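Local coordinates for protein Cif-like 1 wild-type (Burkholderia cenocepacia, PDB 7JQX) that probably hydrolyses epoxides, as a Cif-like epoxide hydrolase with the alpha/beta hydrolase fold that assembles into an octamer, at residues V51-G56 and V78-Y83; R65-A70 and A292-Q297; A114-L119 and E139-A144; V120-G125 and L146-P151; A240-K245 and A267-L272. All blocks are in the same frame, centred on the assembly; numbering follows the deposited sequence.

How the contacts relate
Contacts 1, 3 and 4 lie in the central, largely parallel sheet of the alpha/beta hydrolase fold. Contact 1 pairs strands 50-54 and 77-82, contact 3 pairs strands 117-122 and 140-146, and contact 4 continues the second pair into the loops at their C-terminal ends. The centres of contacts 3 and 4 are about 16 Å apart, and that of contact 1 is about 12 Å from each. Contact 2 joins helices on one side of the sheet, where Met68 meets Leu53 and Leu294 meets Leu146. Along the chain contacts 1 and 2 alternate, as do 3 and 4; contact 5 follows 4, and contact 2 encloses all three. Peripheral Leu270 touches Val150 of contact 4. Contacts 1 and 4 meet at the probable nucleophile elbow.

Contact 1: residues V51-G56 and V78-Y83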
# COMPACT_ATOMS: atom_id res chain seq x y z
N VAL A 51 -22.50 -16.76 36.67
CA VAL A 51 -22.93 -15.52 36.02
C VAL A 51 -22.26 -15.46 34.66
O VAL A 51 -21.02 -15.45 34.58
CB VAL A 51 -22.58 -14.27 36.84
CG1 VAL A 51 -22.88 -13.03 36.03
CG2 VAL A 51 -23.34 -14.23 38.17
N VAL A 52 -23.06 -15.41 33.60
CA VAL A 52 -22.58 -15.32 32.23
C VAL A 52 -22.78 -13.90 31.71
O VAL A 52 -23.84 -13.30 31.89
CB VAL A 52 -23.28 -16.33 31.29
CG1 VAL A 52 -22.79 -16.12 29.85
CG2 VAL A 52 -23.01 -17.74 31.75
N LEU A 53 -21.75 -13.39 31.05
CA LEU A 53 -21.68 -12.01 30.57
C LEU A 53 -21.44 -12.07 29.07
O LEU A 53 -20.50 -12.74 28.62
CB LEU A 53 -20.55 -11.25 31.27
CG LEU A 53 -20.51 -11.36 32.80
CD1 LEU A 53 -19.18 -10.87 33.32
CD2 LEU A 53 -21.62 -10.54 33.41
N LEU A 54 -22.30 -11.41 28.30
CA LEU A 54 -22.22 -11.46 26.84
C LEU A 54 -22.03 -10.05 26.29
O LEU A 54 -22.87 -9.17 26.50
CB LEU A 54 -23.47 -12.13 26.25
CG LEU A 54 -23.72 -13.59 26.66
CD1 LEU A 54 -24.97 -14.14 25.99
CD2 LEU A 54 -22.53 -14.48 26.33
N HIS A 55 -20.91 -9.83 25.60
CA HIS A 55 -20.58 -8.54 25.01
C HIS A 55 -21.42 -8.28 23.76
O HIS A 55 -22.21 -9.12 23.32
CB HIS A 55 -19.11 -8.51 24.63
CG HIS A 55 -18.75 -9.55 23.62
ND1 HIS A 55 -18.91 -9.37 22.27
CD2 HIS A 55 -18.29 -10.82 23.78
CE1 HIS A 55 -18.55 -10.47 21.63
NE2 HIS A 55 -18.16 -11.36 22.53
N GLY A 56 -21.21 -7.12 23.15
CA GLY A 56 -21.84 -6.80 21.88
C GLY A 56 -20.81 -6.50 20.81
O GLY A 56 -19.67 -6.97 20.92
N VAL A 78 -17.77 -16.52 37.52
CA VAL A 78 -17.91 -15.59 36.41
C VAL A 78 -17.46 -16.25 35.12
O VAL A 78 -16.37 -16.82 35.06
CB VAL A 78 -17.12 -14.31 36.68
CG1 VAL A 78 -17.35 -13.28 35.59
CG2 VAL A 78 -17.55 -13.74 38.01
N VAL A 79 -18.30 -16.18 34.10
CA VAL A 79 -17.99 -16.72 32.77
C VAL A 79 -18.31 -15.64 31.73
O VAL A 79 -19.46 -15.41 31.41
CB VAL A 79 -18.78 -18.01 32.48
CG1 VAL A 79 -18.48 -18.52 31.08
CG2 VAL A 79 -18.44 -19.08 33.51
N ALA A 80 -17.26 -15.02 31.19
CA ALA A 80 -17.39 -13.98 30.16
C ALA A 80 -16.98 -14.58 28.81
O ALA A 80 -15.82 -14.95 28.60
CB ALA A 80 -16.52 -12.78 30.53
N VAL A 81 -17.94 -14.69 27.89
CA VAL A 81 -17.77 -15.49 26.67
C VAL A 81 -17.53 -14.56 25.49
O VAL A 81 -18.15 -13.50 25.39
CB VAL A 81 -18.99 -16.40 26.40
CG1 VAL A 81 -18.70 -17.41 25.26
CG2 VAL A 81 -19.40 -17.12 27.66
N ASP A 82 -16.57 -14.93 24.63
CA ASP A 82 -16.54 -14.43 23.25
C ASP A 82 -17.54 -15.24 22.44
O ASP A 82 -17.28 -16.41 22.15
CB ASP A 82 -15.14 -14.58 22.64
CG ASP A 82 -14.13 -13.59 23.21
OD1 ASP A 82 -14.55 -12.54 23.75
OD2 ASP A 82 -12.91 -13.86 23.09
N TYR A 83 -18.68 -14.65 22.08
CA TYR A 83 -19.68 -15.47 21.37
C TYR A 83 -19.20 -15.81 19.96
O TYR A 83 -18.17 -15.32 19.50
CB TYR A 83 -21.06 -14.80 21.35
CG TYR A 83 -21.15 -13.38 20.82
CD1 TYR A 83 -20.65 -13.03 19.57
CD2 TYR A 83 -21.81 -12.40 21.55
CE1 TYR A 83 -20.77 -11.75 19.09
CE2 TYR A 83 -21.93 -11.12 21.08
CZ TYR A 83 -21.42 -10.79 19.85
OH TYR A 83 -21.52 -9.50 19.37
O HOH W 1 -18.62 -11.46 27.12
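The imidazole of His55 and the phenol ring of Tyr83 stack face to face, their planes 29° apart and their centroids 4.1 Å from each other. His55 CE1 sits over the middle of the tyrosine ring, 3.4 Å from Tyr83 CZ, while Tyr83 meets the histidine face nearer its rim. Val81 O and Asp82 CA lie at the imidazole edge. Both side chains place CG between the backbone N and the carbonyl carbon (chi1 60° for His55, 54° for Tyr83), which lets the two rings meet. In the imidazole plane, ND1 of His55 donates to Gly56 O at 2.9 Å in an almost straight bond, and NE2 weakly accepts from Tyr83 N.

Behind the rings, strands 50-54 and 77-82 pair in parallel: Val79 N donates to Val51 O at 2.9 Å, and Leu53 N to Val79 O at 3.1 Å. Where the strands part, a water donates to both Leu53 O and Val81 O. Leu53 CD1 reaches Val78 CG1 (3.8 Å) on the face covered by Met68; Val52 and Val81 touch on the face under helix 98-111.

The straight ND1 bond, the stack and the weak bond at NE2 restrict the rotation of His55. The ND1 bond also ties the ring to the HGxP turn, which in related epoxide hydrolases contributes to the oxyanion hole and probably does so here, where Gly56 lies against Asp123.

Contact 2: residues R65-A70 and A292-Q297; sequences RHVMPA and AFLTRQ
Val67 and Thr295 bring together two helical elements of the alpha/beta hydrolase fold: the entry to helix 68-73, which lies between strands 50-54 and 77-82 in a beta-alpha-beta unit, and the C-terminal helix 291-303. The CA atoms of these two residues come within 5.8 Å, a close approach between neighbouring elements of the same helical layer.

The contact is apolar. The methyl CG2 of Thr295 rests against the valine, 3.7 Å from Val67 CA and 3.8 Å from Val67 CG2, the two side chains running antiparallel past one another. Ala70 CB adds to the seat of this methyl from the first turn of helix 68-73, at 4.3 Å from Thr295 CG2. On the inner side Leu294 lies nearly perpendicular to Val67, its CD2 reaching Val67 CG2 at 3.7 Å; Leu298 also packs on Val67, extending the patch along the same helix.

The hydroxyl of Thr295 bonds within its own helix. With chi1 at 64°, the residue turns its methyl toward Val67 and its hydroxyl back along the helix, where a weak bond joins it to Pro291 O. OG1 of Thr295 also donates to Ala292 O at 3.2 Å, arriving on the same face of that carbonyl as Arg296 N, its second donor.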
# COMPACT_ATOMS: atom_id res chain seq x y z
N ARG A 65 -14.07 -6.35 32.03
CA ARG A 65 -12.89 -6.48 32.89
C ARG A 65 -13.08 -5.83 34.27
O ARG A 65 -12.50 -6.32 35.25
CB ARG A 65 -11.68 -5.88 32.17
CG ARG A 65 -11.82 -4.38 31.87
CD ARG A 65 -10.93 -3.93 30.71
NE ARG A 65 -11.09 -2.50 30.40
CZ ARG A 65 -12.02 -2.01 29.57
NH1 ARG A 65 -12.87 -2.84 28.97
NH2 ARG A 65 -12.10 -0.70 29.34
N HIS A 66 -13.81 -4.72 34.36
CA HIS A 66 -13.99 -4.04 35.65
C HIS A 66 -15.21 -4.54 36.42
O HIS A 66 -15.48 -4.02 37.50
CB HIS A 66 -14.12 -2.53 35.48
CG HIS A 66 -12.92 -1.88 34.85
ND1 HIS A 66 -11.70 -1.79 35.49
CD2 HIS A 66 -12.77 -1.27 33.65
CE1 HIS A 66 -10.84 -1.17 34.69
NE2 HIS A 66 -11.47 -0.84 33.58
N VAL A 67 -15.98 -5.47 35.86
CA VAL A 67 -17.16 -5.97 36.53
C VAL A 67 -16.86 -7.36 37.08
O VAL A 67 -17.34 -7.74 38.15
CB VAL A 67 -18.36 -6.02 35.57
CG1 VAL A 67 -19.51 -6.84 36.18
CG2 VAL A 67 -18.81 -4.61 35.18
N MET A 68 -16.02 -8.10 36.36
CA MET A 68 -15.78 -9.50 36.72
C MET A 68 -15.16 -9.70 38.10
O MET A 68 -15.59 -10.63 38.81
CB MET A 68 -14.92 -10.16 35.63
CG MET A 68 -15.62 -10.31 34.27
SD MET A 68 -14.48 -10.57 32.90
CE MET A 68 -13.93 -12.24 33.23
N PRO A 69 -14.15 -8.92 38.55
CA PRO A 69 -13.59 -9.16 39.89
C PRO A 69 -14.60 -8.97 41.01
O PRO A 69 -14.64 -9.80 41.92
CB PRO A 69 -12.44 -8.15 39.99
CG PRO A 69 -12.06 -7.91 38.54
CD PRO A 69 -13.40 -7.86 37.86
N ALA A 70 -15.41 -7.91 40.96
CA ALA A 70 -16.41 -7.70 42.00
C ALA A 70 -17.42 -8.84 42.04
O ALA A 70 -17.88 -9.24 43.12
CB ALA A 70 -17.13 -6.37 41.80
N ALA A 292 -18.62 1.01 38.05
CA ALA A 292 -19.01 1.09 39.46
C ALA A 292 -20.52 1.06 39.61
O ALA A 292 -21.06 0.30 40.42
CB ALA A 292 -18.44 2.35 40.11
N PHE A 293 -21.23 1.87 38.83
CA PHE A 293 -22.68 1.86 38.86
C PHE A 293 -23.21 0.50 38.43
O PHE A 293 -24.16 -0.03 39.03
CB PHE A 293 -23.21 2.98 37.96
CG PHE A 293 -24.70 2.96 37.74
CD1 PHE A 293 -25.26 2.20 36.72
CD2 PHE A 293 -25.54 3.72 38.54
CE1 PHE A 293 -26.63 2.18 36.51
CE2 PHE A 293 -26.91 3.71 38.33
CZ PHE A 293 -27.45 2.94 37.32
N LEU A 294 -22.60 -0.08 37.40
CA LEU A 294 -23.08 -1.36 36.88
C LEU A 294 -22.96 -2.46 37.93
O LEU A 294 -23.90 -3.23 38.13
CB LEU A 294 -22.32 -1.72 35.60
CG LEU A 294 -22.57 -3.11 35.01
CD1 LEU A 294 -24.05 -3.32 34.84
CD2 LEU A 294 -21.87 -3.26 33.68
N THR A 295 -21.79 -2.59 38.58
CA THR A 295 -21.60 -3.68 39.53
C THR A 295 -22.52 -3.55 40.74
O THR A 295 -23.05 -4.55 41.23
CB THR A 295 -20.15 -3.79 40.01
OG1 THR A 295 -19.80 -2.61 40.73
CG2 THR A 295 -19.21 -4.00 38.86
N ARG A 296 -22.70 -2.33 41.26
CA ARG A 296 -23.61 -2.13 42.38
C ARG A 296 -25.04 -2.56 42.01
O ARG A 296 -25.70 -3.28 42.76
CB ARG A 296 -23.59 -0.68 42.85
CG ARG A 296 -24.60 -0.36 43.93
CD ARG A 296 -24.56 1.12 44.31
NE ARG A 296 -23.39 1.82 43.77
CZ ARG A 296 -23.44 2.80 42.86
NH1 ARG A 296 -24.62 3.21 42.38
NH2 ARG A 296 -22.32 3.37 42.43
N GLN A 297 -25.52 -2.12 40.85
CA GLN A 297 -26.83 -2.56 40.38
C GLN A 297 -26.92 -4.09 40.25
O GLN A 297 -27.93 -4.69 40.63
CB GLN A 297 -27.15 -1.88 39.05
CG GLN A 297 -27.44 -0.37 39.16
CD GLN A 297 -28.79 -0.09 39.79
OE1 GLN A 297 -29.72 -0.89 39.67
NE2 GLN A 297 -28.91 1.04 40.48

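Contact 3: residues A114-L119 and E139-A144; sequences ATRIHL and EIVKLA
From Ile117 to Leu119 the backbone runs parallel to 142-144, the short strand axes 4.9 Å apart and 18° from alignment, in a beta-alpha-beta unit of the hydrolase sheet whose second strand spends one extra residue at a corner at Val141, between the Ile117-Ile140 and Leu119-Leu143 pairs. Val141 N still donates to Ile117 O at 2.9 Å.

The corner pushes Val141 out on the side of Arg116 and His118. Its CG2 stands over the centre of the Arg116 guanidinium, 3.7 Å from Arg116 CZ, and its CB lies over one face of the His118 ring. His118 and Lys142 run side by side, with His118 ND1 at 3.7 Å from Lys142 CB. The histidine meets Phe302 edge-to-face, and its buried NE2 has no partner in the model; Lys142 NZ donates to Phe301 O and makes a cation-pi contact with that ring. A water bridges Glu139 OE1 and Thr115 O, and the same OE1 forms a salt bridge with Arg106.

On the other side of the sheet, Ile140 sets CG1 beside its backbone N (chi1 -61°). With chi2 at -60° its tip folds back, which brings Ile140 CD1 against both Ile117 CG1 at 3.5 Å and Leu119 CD2 at 3.6 Å.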
# COMPACT_ATOMS: atom_id res chain seq x y z
N ALA A 114 -23.20 -26.58 34.54
CA ALA A 114 -24.29 -25.77 35.07
C ALA A 114 -25.57 -25.99 34.28
O ALA A 114 -25.59 -26.58 33.19
CB ALA A 114 -23.91 -24.28 35.05
N THR A 115 -26.67 -25.48 34.84
CA THR A 115 -27.94 -25.49 34.14
C THR A 115 -28.65 -24.17 34.38
O THR A 115 -28.93 -23.42 33.44
CB THR A 115 -28.78 -26.70 34.58
OG1 THR A 115 -28.33 -27.87 33.89
CG2 THR A 115 -30.25 -26.48 34.27
N ARG A 116 -28.83 -23.81 35.65
CA ARG A 116 -29.43 -22.54 36.00
C ARG A 116 -28.31 -21.50 36.15
O ARG A 116 -27.29 -21.77 36.80
CB ARG A 116 -30.22 -22.68 37.30
CG ARG A 116 -31.24 -23.82 37.27
CD ARG A 116 -32.66 -23.30 37.45
NE ARG A 116 -32.83 -22.63 38.74
CZ ARG A 116 -33.80 -21.75 39.02
NH1 ARG A 116 -34.72 -21.43 38.11
NH2 ARG A 116 -33.86 -21.20 40.23
N ILE A 117 -28.49 -20.34 35.51
CA ILE A 117 -27.50 -19.28 35.49
C ILE A 117 -28.14 -17.91 35.68
O ILE A 117 -29.34 -17.72 35.45
CB ILE A 117 -26.70 -19.26 34.16
CG1 ILE A 117 -27.61 -18.76 33.02
CG2 ILE A 117 -26.04 -20.63 33.91
CD1 ILE A 117 -26.99 -18.86 31.63
N HIS A 118 -27.33 -16.95 36.11
CA HIS A 118 -27.62 -15.54 35.93
C HIS A 118 -27.00 -15.08 34.61
O HIS A 118 -25.94 -15.56 34.21
CB HIS A 118 -27.07 -14.70 37.08
CG HIS A 118 -27.62 -15.08 38.42
ND1 HIS A 118 -28.49 -14.26 39.12
CD2 HIS A 118 -27.43 -16.17 39.19
CE1 HIS A 118 -28.81 -14.84 40.26
NE2 HIS A 118 -28.18 -16.00 40.33
N LEU A 119 -27.67 -14.16 33.92
CA LEU A 119 -27.29 -13.79 32.56
C LEU A 119 -27.31 -12.28 32.40
O LEU A 119 -28.28 -11.61 32.78
CB LEU A 119 -28.22 -14.45 31.55
CG LEU A 119 -27.90 -14.41 30.06
CD1 LEU A 119 -26.48 -14.88 29.80
CD2 LEU A 119 -28.89 -15.30 29.33
N GLU A 139 -34.36 -21.94 32.81
CA GLU A 139 -32.93 -22.03 33.03
C GLU A 139 -32.27 -20.72 33.41
O GLU A 139 -31.12 -20.74 33.87
CB GLU A 139 -32.25 -22.61 31.80
CG GLU A 139 -32.44 -24.11 31.74
CD GLU A 139 -31.97 -24.74 30.47
OE1 GLU A 139 -30.99 -24.23 29.89
OE2 GLU A 139 -32.53 -25.78 30.09
N ILE A 140 -32.96 -19.59 33.25
CA ILE A 140 -32.38 -18.27 33.51
C ILE A 140 -32.99 -17.76 34.81
O ILE A 140 -34.15 -17.33 34.83
CB ILE A 140 -32.63 -17.29 32.36
CG1 ILE A 140 -32.00 -17.79 31.07
CG2 ILE A 140 -32.14 -15.91 32.74
CD1 ILE A 140 -30.51 -17.98 31.13
N VAL A 141 -32.18 -17.75 35.87
CA VAL A 141 -32.64 -17.31 37.18
C VAL A 141 -32.91 -15.81 37.17
O VAL A 141 -33.95 -15.35 37.64
CB VAL A 141 -31.63 -17.69 38.27
CG1 VAL A 141 -32.19 -17.34 39.63
CG2 VAL A 141 -31.26 -19.18 38.18
N LYS A 142 -31.94 -15.02 36.72
CA LYS A 142 -32.14 -13.59 36.58
C LYS A 142 -31.43 -13.12 35.33
O LYS A 142 -30.41 -13.68 34.92
CB LYS A 142 -31.62 -12.84 37.81
CG LYS A 142 -32.62 -12.84 38.98
CD LYS A 142 -31.98 -12.40 40.26
CE LYS A 142 -32.84 -12.72 41.45
NZ LYS A 142 -32.63 -11.71 42.50
N LEU A 143 -31.99 -12.09 34.70
CA LEU A 143 -31.47 -11.59 33.44
C LEU A 143 -31.32 -10.08 33.53
O LEU A 143 -32.27 -9.39 33.92
CB LEU A 143 -32.38 -11.99 32.27
CG LEU A 143 -32.20 -11.23 30.95
CD1 LEU A 143 -31.00 -11.77 30.17
CD2 LEU A 143 -33.50 -11.28 30.10
N ALA A 144 -30.14 -9.58 33.19
CA ALA A 144 -29.89 -8.14 33.17
C ALA A 144 -29.64 -7.71 31.73
O ALA A 144 -28.91 -8.38 30.98
CB ALA A 144 -28.71 -7.77 34.07
O HOH W 2 -28.72 -23.46 30.70

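Contact 4: residues V120-G125 and L146-P151; sequences VGRDIG and LDVPVP
Val120 opens the contact with its CG1 methyl near Leu146 CG, at 4.2 Å. At Gly121 the last rung between the two chains forms: its carbonyl oxygen accepts from Leu146 N at 3.0 Å, completing the parallel pairing of strands 117-122 and 140-146. Arg122 follows, its CB against Leu146 CB at 3.8 Å and its chain bent at chi3 (-65°), which swings the guanidinium over to Asp147. Arg122 NE makes a short salt bridge of 2.6 Å to Asp147 OD2. That oxygen lies close to the guanidinium plane, at its edge, and accepts through its anti lone pair, although the two flat groups are turned 46° apart.

Asp123 has a strained backbone with positive phi (52°), between strand and helix, as expected of the nucleophile elbow that its Gly-x-Asp-x-Gly sequence suggests. Val148 CG2 packs against its CA and, at 3.4 Å, its OD2, while OD1 of the aspartate takes the amide of Trp57.

Asp123 is the likely nucleophile by analogy with the family. By holding OD2, Arg122 NE fixes the carboxylate of Asp147, whose place is consistent with the acid position of related epoxide hydrolases. Arg122 bridges Asp147 and, through NH2, the carbonyl of His284, tying the two loops to the end of strand 117-122.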
# COMPACT_ATOMS: atom_id res chain seq x y z
N VAL A 120 -26.21 -11.73 31.88
CA VAL A 120 -26.07 -10.31 31.60
C VAL A 120 -25.63 -10.17 30.13
O VAL A 120 -24.70 -10.83 29.70
CB VAL A 120 -25.04 -9.63 32.52
CG1 VAL A 120 -25.05 -8.11 32.30
CG2 VAL A 120 -25.30 -9.98 34.00
N GLY A 121 -26.33 -9.29 29.40
CA GLY A 121 -25.96 -9.05 28.01
C GLY A 121 -26.03 -7.56 27.71
O GLY A 121 -26.74 -6.80 28.37
N ARG A 122 -25.21 -7.13 26.74
CA ARG A 122 -25.34 -5.79 26.18
C ARG A 122 -25.24 -5.87 24.65
O ARG A 122 -24.58 -6.75 24.11
CB ARG A 122 -24.31 -4.81 26.79
CG ARG A 122 -22.90 -4.87 26.24
CD ARG A 122 -22.12 -3.60 26.66
NE ARG A 122 -22.69 -2.41 26.04
CZ ARG A 122 -22.59 -2.13 24.74
NH1 ARG A 122 -21.92 -2.95 23.92
NH2 ARG A 122 -23.17 -1.03 24.25
N ASP A 123 -25.96 -4.97 23.97
CA ASP A 123 -26.00 -4.88 22.50
C ASP A 123 -26.33 -6.22 21.83
O ASP A 123 -27.38 -6.81 22.13
CB ASP A 123 -24.67 -4.30 21.97
CG ASP A 123 -24.69 -4.06 20.47
OD1 ASP A 123 -23.93 -4.76 19.75
OD2 ASP A 123 -25.47 -3.22 20.01
N ILE A 124 -25.50 -6.72 20.91
CA ILE A 124 -25.77 -8.03 20.32
C ILE A 124 -25.89 -9.07 21.42
O ILE A 124 -26.69 -10.01 21.32
CB ILE A 124 -24.69 -8.44 19.30
CG1 ILE A 124 -24.61 -7.46 18.13
CG2 ILE A 124 -24.96 -9.85 18.77
CD1 ILE A 124 -25.80 -7.55 17.20
N GLY A 125 -25.12 -8.92 22.50
CA GLY A 125 -25.16 -9.89 23.58
C GLY A 125 -26.48 -9.89 24.33
O GLY A 125 -26.89 -10.93 24.85
N LEU A 146 -28.64 -4.57 29.13
CA LEU A 146 -27.94 -3.29 29.11
C LEU A 146 -27.95 -2.66 27.72
O LEU A 146 -27.83 -3.35 26.71
CB LEU A 146 -26.47 -3.43 29.56
CG LEU A 146 -25.98 -4.28 30.74
CD1 LEU A 146 -24.50 -3.98 31.04
CD2 LEU A 146 -26.82 -4.09 31.97
N ASP A 147 -28.07 -1.32 27.72
CA ASP A 147 -27.65 -0.41 26.66
C ASP A 147 -28.44 -0.38 25.34
O ASP A 147 -28.59 0.70 24.75
CB ASP A 147 -26.18 -0.68 26.36
CG ASP A 147 -25.29 -0.44 27.57
OD1 ASP A 147 -25.64 0.41 28.43
OD2 ASP A 147 -24.23 -1.09 27.66
N VAL A 148 -28.88 -1.52 24.82
CA VAL A 148 -29.48 -1.60 23.49
C VAL A 148 -30.82 -2.33 23.53
O VAL A 148 -30.96 -3.30 24.28
CB VAL A 148 -28.51 -2.28 22.50
CG1 VAL A 148 -29.11 -2.39 21.11
CG2 VAL A 148 -27.18 -1.52 22.42
N PRO A 149 -31.83 -1.90 22.77
CA PRO A 149 -33.08 -2.66 22.68
C PRO A 149 -32.93 -3.89 21.78
O PRO A 149 -32.05 -3.96 20.93
CB PRO A 149 -34.05 -1.66 22.07
CG PRO A 149 -33.15 -0.80 21.21
CD PRO A 149 -31.92 -0.61 22.04
N VAL A 150 -33.82 -4.86 21.97
CA VAL A 150 -33.73 -6.08 21.16
C VAL A 150 -34.68 -5.99 19.97
O VAL A 150 -35.70 -5.29 20.03
CB VAL A 150 -34.03 -7.36 21.96
CG1 VAL A 150 -33.02 -7.57 23.11
CG2 VAL A 150 -35.48 -7.39 22.45
N PRO A 151 -34.37 -6.69 18.87
CA PRO A 151 -35.30 -6.74 17.74
C PRO A 151 -36.68 -7.22 18.16
O PRO A 151 -36.83 -8.00 19.10
CB PRO A 151 -34.63 -7.73 16.79
CG PRO A 151 -33.16 -7.54 17.08
CD PRO A 151 -33.10 -7.37 18.57

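Contact 5: residues A240-K245 and A267-L272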
# COMPACT_ATOMS: atom_id res chain seq x y z
N ALA A 240 -42.10 -13.61 17.55
CA ALA A 240 -42.72 -14.84 18.02
C ALA A 240 -42.38 -15.10 19.48
O ALA A 240 -43.27 -15.42 20.27
CB ALA A 240 -42.26 -16.01 17.15
N PHE A 241 -41.12 -14.88 19.87
CA PHE A 241 -40.72 -15.08 21.27
C PHE A 241 -41.54 -14.20 22.19
O PHE A 241 -41.89 -14.61 23.30
CB PHE A 241 -39.24 -14.75 21.46
CG PHE A 241 -38.31 -15.81 20.97
CD1 PHE A 241 -38.71 -17.12 20.90
CD2 PHE A 241 -37.00 -15.48 20.63
CE1 PHE A 241 -37.83 -18.10 20.48
CE2 PHE A 241 -36.13 -16.46 20.20
CZ PHE A 241 -36.54 -17.77 20.12
N MET A 242 -41.85 -12.98 21.74
CA MET A 242 -42.48 -11.97 22.58
C MET A 242 -43.94 -12.27 22.89
O MET A 242 -44.54 -11.55 23.70
CB MET A 242 -42.36 -10.60 21.90
CG MET A 242 -41.03 -9.91 22.17
SD MET A 242 -40.77 -8.48 21.09
CE MET A 242 -41.84 -7.28 21.87
N LYS A 243 -44.53 -13.29 22.27
CA LYS A 243 -45.91 -13.64 22.61
C LYS A 243 -46.02 -14.32 23.97
O LYS A 243 -47.13 -14.42 24.51
CB LYS A 243 -46.49 -14.54 21.50
CG LYS A 243 -46.72 -13.80 20.16
CD LYS A 243 -47.04 -14.77 19.00
CE LYS A 243 -48.56 -15.00 18.79
NZ LYS A 243 -49.14 -16.12 19.61
N HIS A 244 -44.90 -14.74 24.56
CA HIS A 244 -44.84 -15.29 25.91
C HIS A 244 -43.88 -14.44 26.72
O HIS A 244 -42.66 -14.51 26.53
CB HIS A 244 -44.38 -16.75 25.87
CG HIS A 244 -45.31 -17.65 25.14
ND1 HIS A 244 -46.56 -17.98 25.63
CD2 HIS A 244 -45.21 -18.25 23.93
CE1 HIS A 244 -47.18 -18.76 24.76
NE2 HIS A 244 -46.38 -18.94 23.72
N LYS A 245 -44.42 -13.64 27.64
CA LYS A 245 -43.58 -12.77 28.44
C LYS A 245 -42.70 -13.58 29.38
O LYS A 245 -43.08 -14.67 29.83
CB LYS A 245 -44.43 -11.79 29.25
CG LYS A 245 -44.59 -10.47 28.56
CD LYS A 245 -45.56 -9.56 29.27
CE LYS A 245 -45.59 -8.22 28.57
NZ LYS A 245 -45.95 -8.48 27.14
N ALA A 267 -37.72 -3.36 27.91
CA ALA A 267 -37.75 -4.61 28.67
C ALA A 267 -39.17 -4.95 29.12
O ALA A 267 -39.51 -6.13 29.23
CB ALA A 267 -36.79 -4.52 29.87
N ARG A 268 -40.02 -3.94 29.34
CA ARG A 268 -41.37 -4.22 29.81
C ARG A 268 -42.25 -4.86 28.75
O ARG A 268 -43.24 -5.51 29.09
CB ARG A 268 -42.02 -2.94 30.32
CG ARG A 268 -41.42 -2.49 31.65
CD ARG A 268 -42.25 -1.38 32.26
NE ARG A 268 -41.78 -1.07 33.61
CZ ARG A 268 -41.36 0.13 33.98
NH1 ARG A 268 -41.33 1.13 33.11
NH2 ARG A 268 -40.96 0.32 35.24
N GLU A 269 -41.88 -4.75 27.47
CA GLU A 269 -42.58 -5.49 26.44
C GLU A 269 -42.15 -6.94 26.42
O GLU A 269 -42.81 -7.76 25.77
CB GLU A 269 -42.33 -4.88 25.06
CG GLU A 269 -42.18 -3.37 25.02
CD GLU A 269 -41.76 -2.87 23.63
OE1 GLU A 269 -41.15 -1.77 23.53
OE2 GLU A 269 -42.04 -3.59 22.64
N LEU A 270 -41.09 -7.28 27.13
CA LEU A 270 -40.48 -8.60 27.08
C LEU A 270 -40.79 -9.47 28.28
O LEU A 270 -40.87 -10.69 28.14
CB LEU A 270 -38.95 -8.45 26.99
CG LEU A 270 -38.30 -7.67 25.86
CD1 LEU A 270 -36.95 -8.26 25.64
CD2 LEU A 270 -39.09 -7.77 24.57
N ALA A 271 -40.98 -8.86 29.45
CA ALA A 271 -41.00 -9.59 30.70
C ALA A 271 -42.05 -9.01 31.63
O ALA A 271 -42.40 -7.83 31.55
CB ALA A 271 -39.61 -9.56 31.36
N LEU A 272 -42.49 -9.84 32.58
CA LEU A 272 -43.50 -9.46 33.55
C LEU A 272 -42.90 -8.78 34.78
O LEU A 272 -43.53 -7.87 35.35
CB LEU A 272 -44.27 -10.69 34.05
CG LEU A 272 -44.97 -11.71 33.15
CD1 LEU A 272 -45.28 -12.98 33.95
CD2 LEU A 272 -46.25 -11.13 32.57
O HOH W 3 -41.03 -12.17 26.15
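Met242 and Leu270 cross obliquely where two helices of the alpha/beta hydrolase fold run out: helix 231-241 into a type I turn from Phe241 to His244, and helix 262-268 into the loop that leads to strand 274-279, which edges the sheet within this chain. Met242 CG touches Leu270 CD2 at 3.8 Å. A bend at chi3 (77°) curls the methionine tip round, so CE also stays on that leucine methyl and reaches Glu269 OE2 at 3.8 Å. The carboxylate itself is held by the backbone N of Arg154, and Leu270 reaches inward to Tyr130 of helix 124-135 and Val150 of the loop after strand 140-146.

Lys245 lies along the carbonyls of Arg268, Glu269 and Leu270. Its aliphatic part follows the backbone, with CD against Leu272 CD2 at 3.7 Å and CE 3.6 Å from Arg268 O. The ammonium end lies near the carbonyl of Glu269, Lys245 NZ to Glu269 O 3.5 Å; a crystal neighbour also touches this lysine, so its pose may owe something to the lattice.

Polar linkage between the segments passes through Leu270 O: Lys245 CA approaches it at 3.4 Å, and a single water donates both to it and to His244 O, the latter at 2.9 Å.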